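Local structure of platelet inhibitor (Ancylostoma caninum, 4TPV) at residues A[36-41]-A[113-118]; A[89-94]-A[107-112]. The protein inhibits platelet aggregation and the adhesion of resting platelets to fibrinogen and collagen, possibly by binding the integrins that serve as their receptors. All coordinates share one frame; numbering follows the deposited sequence.

Contacts 1 and 2 belong to the CAP domain of this secreted hookworm protein, and their centres lie about 14 Å apart, each about 10 Å from the centre of the chain. Along the sequence, contact 2 is nested inside the loop that contact 1 closes, and M112, the last residue of 107-112, leads directly into V113 of contact 1. A probable hydrogen bond of 2.8 Å from H117 ND1 to N111 O ties the two together. R27 of helix 13-34 is a second bridge, its NH1 meeting M112 O as well as W114 O. H117 NE2 in turn bonds E67, while N111 ND2 reaches N69 and the carbonyl of E66.

Contact 1 (A[36-41]-A[113-118]); sequences TSKMRT and VWDSHD
V113 receives M39 from across the contact, where two loops of the CAP fold run together, one following helix 13-34 and the other leading into strand 119-127. M39 SD comes within 3.2 Å of V113 O. M39 CG stands anti to the backbone N (chi1 -176°), and bends at chi2 and chi3 then bring M39 CE to 4.2 Å from V113 CB. W114 opens a type I beta turn that H117 closes by its bond back to W114 O. Within the turn, D115 O accepts a hydrogen bond from R40 N (2.9 Å), in the carbonyl plane, and a weak one from R27. D115 OD2 accepts from a water to which K38 N donates, and from the backbone N of E150; the K38 ammonium passes on to a salt bridge with D160. S116 O receives another water, which R40 NH1 binds weakly. H117 O sits 3.5 Å from R40 CB. At D118 the guanidinium of R40, which also makes a cation-pi contact with Y161, is met over one face. The guanidinium and carboxylate planes are 75° apart, and the salt bridge rests on charge alone: no N-H points at D118 OD2, which lies 3.1 Å above the guanidinium plane, over its centre.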
ATOM      1  N   THR A  36     -15.695   3.895   3.786  1.00 13.51           N
ATOM      2  CA  THR A  36     -14.919   3.095   4.718  1.00 12.35           C
ATOM      3  C   THR A  36     -14.645   3.910   5.984  1.00 11.97           C
ATOM      4  O   THR A  36     -14.120   5.022   5.893  1.00 13.15           O
ATOM      5  CB  THR A  36     -13.575   2.643   4.100  1.00 10.30           C
ATOM      6  OG1 THR A  36     -12.731   3.786   3.880  1.00 11.05           O
ATOM      7  CG2 THR A  36     -13.806   1.940   2.749  1.00 11.60           C
ATOM      8  N   SER A  37     -14.972   3.342   7.146  1.00 10.32           N
ATOM      9  CA  SER A  37     -15.003   4.100   8.397  1.00 10.02           C
ATOM     10  C   SER A  37     -13.678   4.276   9.153  1.00 11.38           C
ATOM     11  O   SER A  37     -13.631   5.069  10.089  1.00 13.18           O
ATOM     12  CB  SER A  37     -16.011   3.457   9.345  1.00 12.53           C
ATOM     13  OG  SER A  37     -15.676   2.097   9.579  1.00 15.02           O
ATOM     14  N   LYS A  38     -12.628   3.540   8.782  1.00 10.48           N
ATOM     15  CA  LYS A  38     -11.339   3.692   9.468  1.00  9.32           C
ATOM     16  C   LYS A  38     -10.157   3.345   8.561  1.00 11.68           C
ATOM     17  O   LYS A  38      -9.265   2.558   8.906  1.00 10.97           O
ATOM     18  CB  LYS A  38     -11.325   2.862  10.755  1.00  9.56           C
ATOM     19  CG  LYS A  38     -11.730   1.410  10.636  1.00  9.92           C
ATOM     20  CD  LYS A  38     -11.550   0.718  11.988  1.00 13.11           C
ATOM     21  CE  LYS A  38     -12.177  -0.667  11.985  1.00 19.06           C
ATOM     22  NZ  LYS A  38     -12.006  -1.332  13.321  1.00 19.51           N
ATOM     23  N   MET A  39     -10.139   3.984   7.396  1.00  9.70           N
ATOM     24  CA  MET A  39      -9.035   3.800   6.461  1.00  8.65           C
ATOM     25  C   MET A  39      -7.859   4.626   6.945  1.00 10.73           C
ATOM     26  O   MET A  39      -7.952   5.839   7.036  1.00 13.45           O
ATOM     27  CB  MET A  39      -9.430   4.219   5.045  1.00  9.98           C
ATOM     28  CG  MET A  39      -8.337   3.959   4.021  1.00  8.14           C
ATOM     29  SD  MET A  39      -8.280   2.257   3.446  1.00  8.75           S
ATOM     30  CE  MET A  39      -9.777   2.109   2.458  1.00 10.86           C
ATOM     31  N   ARG A  40      -6.751   3.964   7.261  1.00  8.29           N
ATOM     32  CA  ARG A  40      -5.562   4.685   7.747  1.00  8.16           C
ATOM     33  C   ARG A  40      -4.742   5.355   6.646  1.00  9.01           C
ATOM     34  O   ARG A  40      -4.601   4.853   5.531  1.00 11.89           O
ATOM     35  CB  ARG A  40      -4.660   3.729   8.541  1.00  9.74           C
ATOM     36  CG  ARG A  40      -5.343   3.240   9.845  1.00 10.86           C
ATOM     37  CD  ARG A  40      -4.375   2.681  10.876  1.00 11.37           C
ATOM     38  NE  ARG A  40      -3.549   3.748  11.458  1.00 12.35           N
ATOM     39  CZ  ARG A  40      -2.963   3.669  12.647  1.00 16.50           C
ATOM     40  NH1 ARG A  40      -3.117   2.590  13.391  1.00 17.33           N
ATOM     41  NH2 ARG A  40      -2.226   4.682  13.086  1.00 18.95           N
ATOM     42  N   THR A  41      -4.157   6.492   7.005  1.00  8.11           N
ATOM     43  CA  THR A  41      -3.132   7.115   6.186  1.00  9.95           C
ATOM     44  C   THR A  41      -1.906   6.232   6.232  1.00 10.28           C
ATOM     45  O   THR A  41      -1.492   5.809   7.319  1.00 10.20           O
ATOM     46  CB  THR A  41      -2.765   8.501   6.697  1.00  9.86           C
ATOM     47  OG1 THR A  41      -3.944   9.300   6.796  1.00 12.37           O
ATOM     48  CG2 THR A  41      -1.781   9.189   5.745  1.00 11.71           C
ATOM     49  N   VAL A 113      -5.609  -1.136  -0.074  1.00  7.06           N
ATOM     50  CA  VAL A 113      -6.754  -0.495   0.596  1.00  9.32           C
ATOM     51  C   VAL A 113      -7.204  -1.187   1.893  1.00  8.53           C
ATOM     52  O   VAL A 113      -8.240  -0.822   2.471  1.00  9.61           O
ATOM     53  CB  VAL A 113      -7.953  -0.360  -0.376  1.00  9.08           C
ATOM     54  CG1 VAL A 113      -7.538   0.473  -1.596  1.00  9.67           C
ATOM     55  CG2 VAL A 113      -8.527  -1.746  -0.773  1.00  8.24           C
ATOM     56  N   TRP A 114      -6.408  -2.129   2.393  1.00  7.64           N
ATOM     57  CA  TRP A 114      -6.711  -2.735   3.696  1.00  8.67           C
ATOM     58  C   TRP A 114      -6.773  -1.627   4.756  1.00  7.52           C
ATOM     59  O   TRP A 114      -5.820  -0.849   4.878  1.00  7.93           O
ATOM     60  CB  TRP A 114      -5.653  -3.791   4.066  1.00  7.40           C
ATOM     61  CG  TRP A 114      -6.250  -4.854   4.928  1.00  7.62           C
ATOM     62  CD1 TRP A 114      -6.440  -4.807   6.284  1.00 10.51           C
ATOM     63  CD2 TRP A 114      -6.802  -6.104   4.490  1.00  7.74           C
ATOM     64  NE1 TRP A 114      -7.054  -5.963   6.723  1.00 11.49           N
ATOM     65  CE2 TRP A 114      -7.286  -6.775   5.642  1.00  9.87           C
ATOM     66  CE3 TRP A 114      -6.910  -6.735   3.242  1.00  7.86           C
ATOM     67  CZ2 TRP A 114      -7.888  -8.040   5.582  1.00 10.25           C
ATOM     68  CZ3 TRP A 114      -7.513  -8.001   3.179  1.00  7.99           C
ATOM     69  CH2 TRP A 114      -8.000  -8.630   4.354  1.00  8.20           C
ATOM     70  N   ASP A 115      -7.861  -1.532   5.513  1.00  7.90           N
ATOM     71  CA  ASP A 115      -8.076  -0.273   6.212  1.00  7.90           C
ATOM     72  C   ASP A 115      -7.043  -0.086   7.331  1.00 11.29           C
ATOM     73  O   ASP A 115      -6.604   1.042   7.582  1.00  9.82           O
ATOM     74  CB  ASP A 115      -9.551  -0.116   6.700  1.00 12.96           C
ATOM     75  CG  ASP A 115     -10.022  -1.197   7.649  1.00 11.51           C
ATOM     76  OD1 ASP A 115      -9.290  -2.151   7.971  1.00 11.68           O
ATOM     77  OD2 ASP A 115     -11.185  -1.077   8.074  1.00 10.68           O
ATOM     78  N   SER A 116      -6.587  -1.184   7.936  1.00  8.90           N
ATOM     79  CA  SER A 116      -5.677  -1.070   9.068  1.00 10.14           C
ATOM     80  C   SER A 116      -4.223  -0.940   8.620  1.00  7.89           C
ATOM     81  O   SER A 116      -3.333  -0.711   9.453  1.00  9.58           O
ATOM     82  CB  SER A 116      -5.828  -2.265  10.018  1.00 10.61           C
ATOM     83  OG  SER A 116      -5.609  -3.484   9.329  1.00 12.73           O
ATOM     84  N   HIS A 117      -3.968  -1.080   7.327  1.00  8.48           N
ATOM     85  CA  HIS A 117      -2.599  -0.848   6.842  1.00  8.81           C
ATOM     86  C   HIS A 117      -2.205   0.622   6.983  1.00 13.36           C
ATOM     87  O   HIS A 117      -2.904   1.495   6.478  1.00 13.47           O
ATOM     88  CB  HIS A 117      -2.436  -1.279   5.379  1.00  7.29           C
ATOM     89  CG  HIS A 117      -2.230  -2.748   5.201  1.00  9.60           C
ATOM     90  ND1 HIS A 117      -2.271  -3.358   3.964  1.00  7.72           N
ATOM     91  CD2 HIS A 117      -2.004  -3.733   6.100  1.00 10.39           C
ATOM     92  CE1 HIS A 117      -2.082  -4.657   4.112  1.00  8.97           C
ATOM     93  NE2 HIS A 117      -1.907  -4.911   5.396  1.00  8.40           N
ATOM     94  N   ASP A 118      -1.070   0.899   7.633  1.00  9.39           N
ATOM     95  CA  ASP A 118      -0.663   2.298   7.801  1.00  8.21           C
ATOM     96  C   ASP A 118       0.807   2.530   7.456  1.00  8.90           C
ATOM     97  O   ASP A 118       1.338   3.611   7.691  1.00  9.89           O
ATOM     98  CB  ASP A 118      -0.943   2.774   9.235  1.00 10.93           C
ATOM     99  CG  ASP A 118      -0.175   2.000  10.293  1.00 15.61           C
ATOM    100  OD1 ASP A 118       0.702   1.180   9.973  1.00 16.25           O
ATOM    101  OD2 ASP A 118      -0.456   2.228  11.489  1.00 24.53           O
TER
HETATM  102  O   HOH W   1     -12.571   1.152   7.185  1.00 12.96           O
HETATM  103  O   HOH W   2      -3.138  -0.188  12.174  1.00 15.13           O

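Contact 2 (A[89-94]-A[107-112]); sequences WSEIFE and SNIANM
With CG anti to its carbonyl carbon (chi1 -67°) and the chain extended beyond, E91 reaches across to the first turn of helix 107-113, where N108 CG adopts a like rotation (chi1 -62°) and brings its amide up to the carboxylate. The 3-10 turn after helix 80-89 is thereby fastened to the N-terminal turn of the next helix of the CAP fold. E91 OE1 accepts I109 N at 3.0 Å, from the anti side and well out of the carboxylate plane, and takes a weaker, more bent bond from N108 N. The other oxygen, E91 OE2, is met from above that plane by N108 ND2 at 2.9 Å, and a water links it to S107 N. At this helix end the dipole would probably steady the negative charge. Beside this polar cluster the contact turns apolar. E91 CB packs on I109 CG2 at 3.5 Å, and I109 CD1 approaches the W89 ring at CE3. The methyl M112 CE lies 4.1 Å from W89 CB. I92 lays its CD1 over one face of the W89 ring. Around this core, helix 13-34 contributes Y26, stacked on W89 and touching M112, and Y34 against I92; W88 of helix 80-89 and Y137 of strand 130-138 also pack on M112.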
ATOM      1  N   TRP A  89      -3.919  -1.162  -8.809  1.00  9.59           N
ATOM      2  CA  TRP A  89      -5.245  -0.539  -8.684  1.00  8.79           C
ATOM      3  C   TRP A  89      -6.292  -1.171  -9.606  1.00 11.75           C
ATOM      4  O   TRP A  89      -7.461  -1.312  -9.226  1.00 11.10           O
ATOM      5  CB  TRP A  89      -5.152   0.970  -8.969  1.00  9.16           C
ATOM      6  CG  TRP A  89      -6.513   1.627  -9.048  1.00 14.63           C
ATOM      7  CD1 TRP A  89      -7.256   1.833 -10.170  1.00 16.74           C
ATOM      8  CD2 TRP A  89      -7.288   2.137  -7.956  1.00 12.68           C
ATOM      9  NE1 TRP A  89      -8.437   2.461  -9.850  1.00 15.95           N
ATOM     10  CE2 TRP A  89      -8.484   2.653  -8.496  1.00 15.04           C
ATOM     11  CE3 TRP A  89      -7.083   2.218  -6.577  1.00 14.80           C
ATOM     12  CZ2 TRP A  89      -9.470   3.244  -7.701  1.00 17.06           C
ATOM     13  CZ3 TRP A  89      -8.052   2.796  -5.791  1.00 17.84           C
ATOM     14  CH2 TRP A  89      -9.239   3.302  -6.354  1.00 19.66           C
ATOM     15  N   SER A  90      -5.868  -1.576 -10.802  1.00  9.13           N
ATOM     16  CA  SER A  90      -6.799  -2.146 -11.782  0.51 10.09           C
ATOM     17  C   SER A  90      -7.529  -3.398 -11.277  1.00 10.48           C
ATOM     18  O   SER A  90      -8.564  -3.784 -11.832  1.00 12.88           O
ATOM     19  CB  SER A  90      -6.063  -2.466 -13.083  0.51 11.42           C
ATOM     20  OG  SER A  90      -5.681  -1.272 -13.751  0.51 14.97           O
ATOM     21  N   GLU A  91      -7.028  -4.018 -10.217  1.00  7.66           N
ATOM     22  CA  GLU A  91      -7.683  -5.192  -9.659  1.00  8.06           C
ATOM     23  C   GLU A  91      -8.999  -4.837  -8.995  1.00 10.73           C
ATOM     24  O   GLU A  91      -9.786  -5.718  -8.641  1.00 10.99           O
ATOM     25  CB  GLU A  91      -6.763  -5.893  -8.653  1.00 10.93           C
ATOM     26  CG  GLU A  91      -5.542  -6.501  -9.300  1.00  8.41           C
ATOM     27  CD  GLU A  91      -4.698  -7.279  -8.316  1.00 12.87           C
ATOM     28  OE1 GLU A  91      -4.933  -7.121  -7.097  1.00 11.59           O
ATOM     29  OE2 GLU A  91      -3.841  -8.071  -8.771  1.00 15.26           O
ATOM     30  N   ILE A  92      -9.220  -3.540  -8.794  1.00  9.60           N
ATOM     31  CA  ILE A  92     -10.454  -3.086  -8.167  1.00  9.94           C
ATOM     32  C   ILE A  92     -11.687  -3.654  -8.882  1.00  7.90           C
ATOM     33  O   ILE A  92     -12.707  -3.916  -8.245  1.00  9.41           O
ATOM     34  CB  ILE A  92     -10.503  -1.533  -8.119  1.00 10.45           C
ATOM     35  CG1 ILE A  92     -11.542  -1.065  -7.109  1.00 13.32           C
ATOM     36  CG2 ILE A  92     -10.694  -0.928  -9.525  1.00 13.61           C
ATOM     37  CD1 ILE A  92     -11.596   0.466  -6.970  1.00 17.41           C
ATOM     38  N   PHE A  93     -11.561  -3.891 -10.185  1.00 10.86           N
ATOM     39  CA  PHE A  93     -12.672  -4.465 -10.952  1.00  8.77           C
ATOM     40  C   PHE A  93     -13.001  -5.905 -10.592  1.00 11.42           C
ATOM     41  O   PHE A  93     -14.063  -6.411 -10.964  1.00 14.86           O
ATOM     42  CB  PHE A  93     -12.371  -4.350 -12.460  1.00 11.05           C
ATOM     43  CG  PHE A  93     -12.421  -2.939 -12.962  1.00 12.12           C
ATOM     44  CD1 PHE A  93     -13.645  -2.357 -13.289  1.00 15.59           C
ATOM     45  CD2 PHE A  93     -11.267  -2.182 -13.071  1.00 15.56           C
ATOM     46  CE1 PHE A  93     -13.702  -1.047 -13.740  1.00 15.20           C
ATOM     47  CE2 PHE A  93     -11.316  -0.868 -13.511  1.00 18.93           C
ATOM     48  CZ  PHE A  93     -12.534  -0.301 -13.849  1.00 17.32           C
ATOM     49  N   GLU A  94     -12.112  -6.571  -9.861  1.00 12.74           N
ATOM     50  CA  GLU A  94     -12.354  -7.961  -9.478  1.00 11.14           C
ATOM     51  C   GLU A  94     -12.798  -8.095  -8.021  1.00 10.31           C
ATOM     52  O   GLU A  94     -13.147  -9.192  -7.574  1.00 13.57           O
ATOM     53  CB  GLU A  94     -11.094  -8.810  -9.737  1.00 11.86           C
ATOM     54  CG  GLU A  94     -10.698  -8.865 -11.212  1.00 16.24           C
ATOM     55  CD  GLU A  94     -11.716  -9.592 -12.081  1.00 21.33           C
ATOM     56  OE1 GLU A  94     -12.406 -10.512 -11.586  1.00 20.94           O
ATOM     57  OE2 GLU A  94     -11.829  -9.239 -13.280  1.00 28.85           O
ATOM     58  N   SER A 107      -5.259  -9.569  -4.781  1.00  9.07           N
ATOM     59  CA  SER A 107      -4.319  -9.480  -3.667  1.00  7.67           C
ATOM     60  C   SER A 107      -3.640  -8.104  -3.615  1.00  8.73           C
ATOM     61  O   SER A 107      -3.446  -7.537  -2.535  1.00  7.93           O
ATOM     62  CB  SER A 107      -3.281 -10.591  -3.768  1.00 10.28           C
ATOM     63  OG  SER A 107      -2.372 -10.551  -2.675  1.00 10.28           O
ATOM     64  N   ASN A 108      -3.295  -7.551  -4.769  1.00  9.65           N
ATOM     65  CA  ASN A 108      -2.589  -6.270  -4.743  1.00  9.27           C
ATOM     66  C   ASN A 108      -3.515  -5.138  -4.313  1.00  8.05           C
ATOM     67  O   ASN A 108      -3.158  -4.311  -3.464  1.00  7.96           O
ATOM     68  CB  ASN A 108      -1.969  -5.967  -6.109  1.00  9.00           C
ATOM     69  CG  ASN A 108      -0.933  -6.992  -6.508  1.00 10.83           C
ATOM     70  OD1 ASN A 108       0.110  -7.126  -5.849  1.00 11.99           O
ATOM     71  ND2 ASN A 108      -1.192  -7.704  -7.590  1.00 11.47           N
ATOM     72  N   ILE A 109      -4.709  -5.073  -4.887  1.00  7.96           N
ATOM     73  CA  ILE A 109      -5.590  -3.993  -4.483  1.00  6.97           C
ATOM     74  C   ILE A 109      -5.946  -4.131  -2.994  1.00  8.07           C
ATOM     75  O   ILE A 109      -5.983  -3.149  -2.282  1.00  6.95           O
ATOM     76  CB  ILE A 109      -6.871  -3.920  -5.358  1.00 11.15           C
ATOM     77  CG1 ILE A 109      -7.746  -2.736  -4.929  1.00 12.28           C
ATOM     78  CG2 ILE A 109      -7.667  -5.209  -5.292  1.00 12.46           C
ATOM     79  CD1 ILE A 109      -7.130  -1.360  -5.226  1.00 13.18           C
ATOM     80  N   ALA A 110      -6.173  -5.356  -2.527  1.00 10.08           N
ATOM     81  CA  ALA A 110      -6.500  -5.558  -1.110  1.00  7.28           C
ATOM     82  C   ALA A 110      -5.385  -5.050  -0.181  1.00  7.15           C
ATOM     83  O   ALA A 110      -5.675  -4.468   0.882  1.00  9.59           O
ATOM     84  CB  ALA A 110      -6.797  -7.039  -0.851  1.00  9.70           C
ATOM     85  N   ASN A 111      -4.125  -5.260  -0.553  1.00  7.71           N
ATOM     86  CA  ASN A 111      -3.037  -4.763   0.276  1.00  8.51           C
ATOM     87  C   ASN A 111      -3.053  -3.238   0.304  1.00  7.37           C
ATOM     88  O   ASN A 111      -2.799  -2.623   1.342  1.00  8.38           O
ATOM     89  CB  ASN A 111      -1.673  -5.254  -0.231  1.00  8.63           C
ATOM     90  CG  ASN A 111      -1.147  -6.455   0.550  1.00  8.12           C
ATOM     91  OD1 ASN A 111      -1.245  -6.520   1.785  1.00  8.69           O
ATOM     92  ND2 ASN A 111      -0.549  -7.405  -0.177  1.00  9.61           N
ATOM     93  N   MET A 112      -3.356  -2.629  -0.847  1.00  8.18           N
ATOM     94  CA  MET A 112      -3.321  -1.174  -0.949  1.00  6.77           C
ATOM     95  C   MET A 112      -4.448  -0.490  -0.187  1.00  6.79           C
ATOM     96  O   MET A 112      -4.255   0.614   0.314  1.00  8.71           O
ATOM     97  CB  MET A 112      -3.353  -0.717  -2.417  1.00  7.32           C
ATOM     98  CG  MET A 112      -2.105  -1.076  -3.197  1.00  9.27           C
ATOM     99  SD  MET A 112      -1.859  -0.043  -4.662  1.00 10.30           S
ATOM    100  CE  MET A 112      -3.374  -0.337  -5.564  1.00 11.70           C
TER
HETATM  101  O   HOH W   3      -3.661 -10.417  -7.328  1.00 11.69           O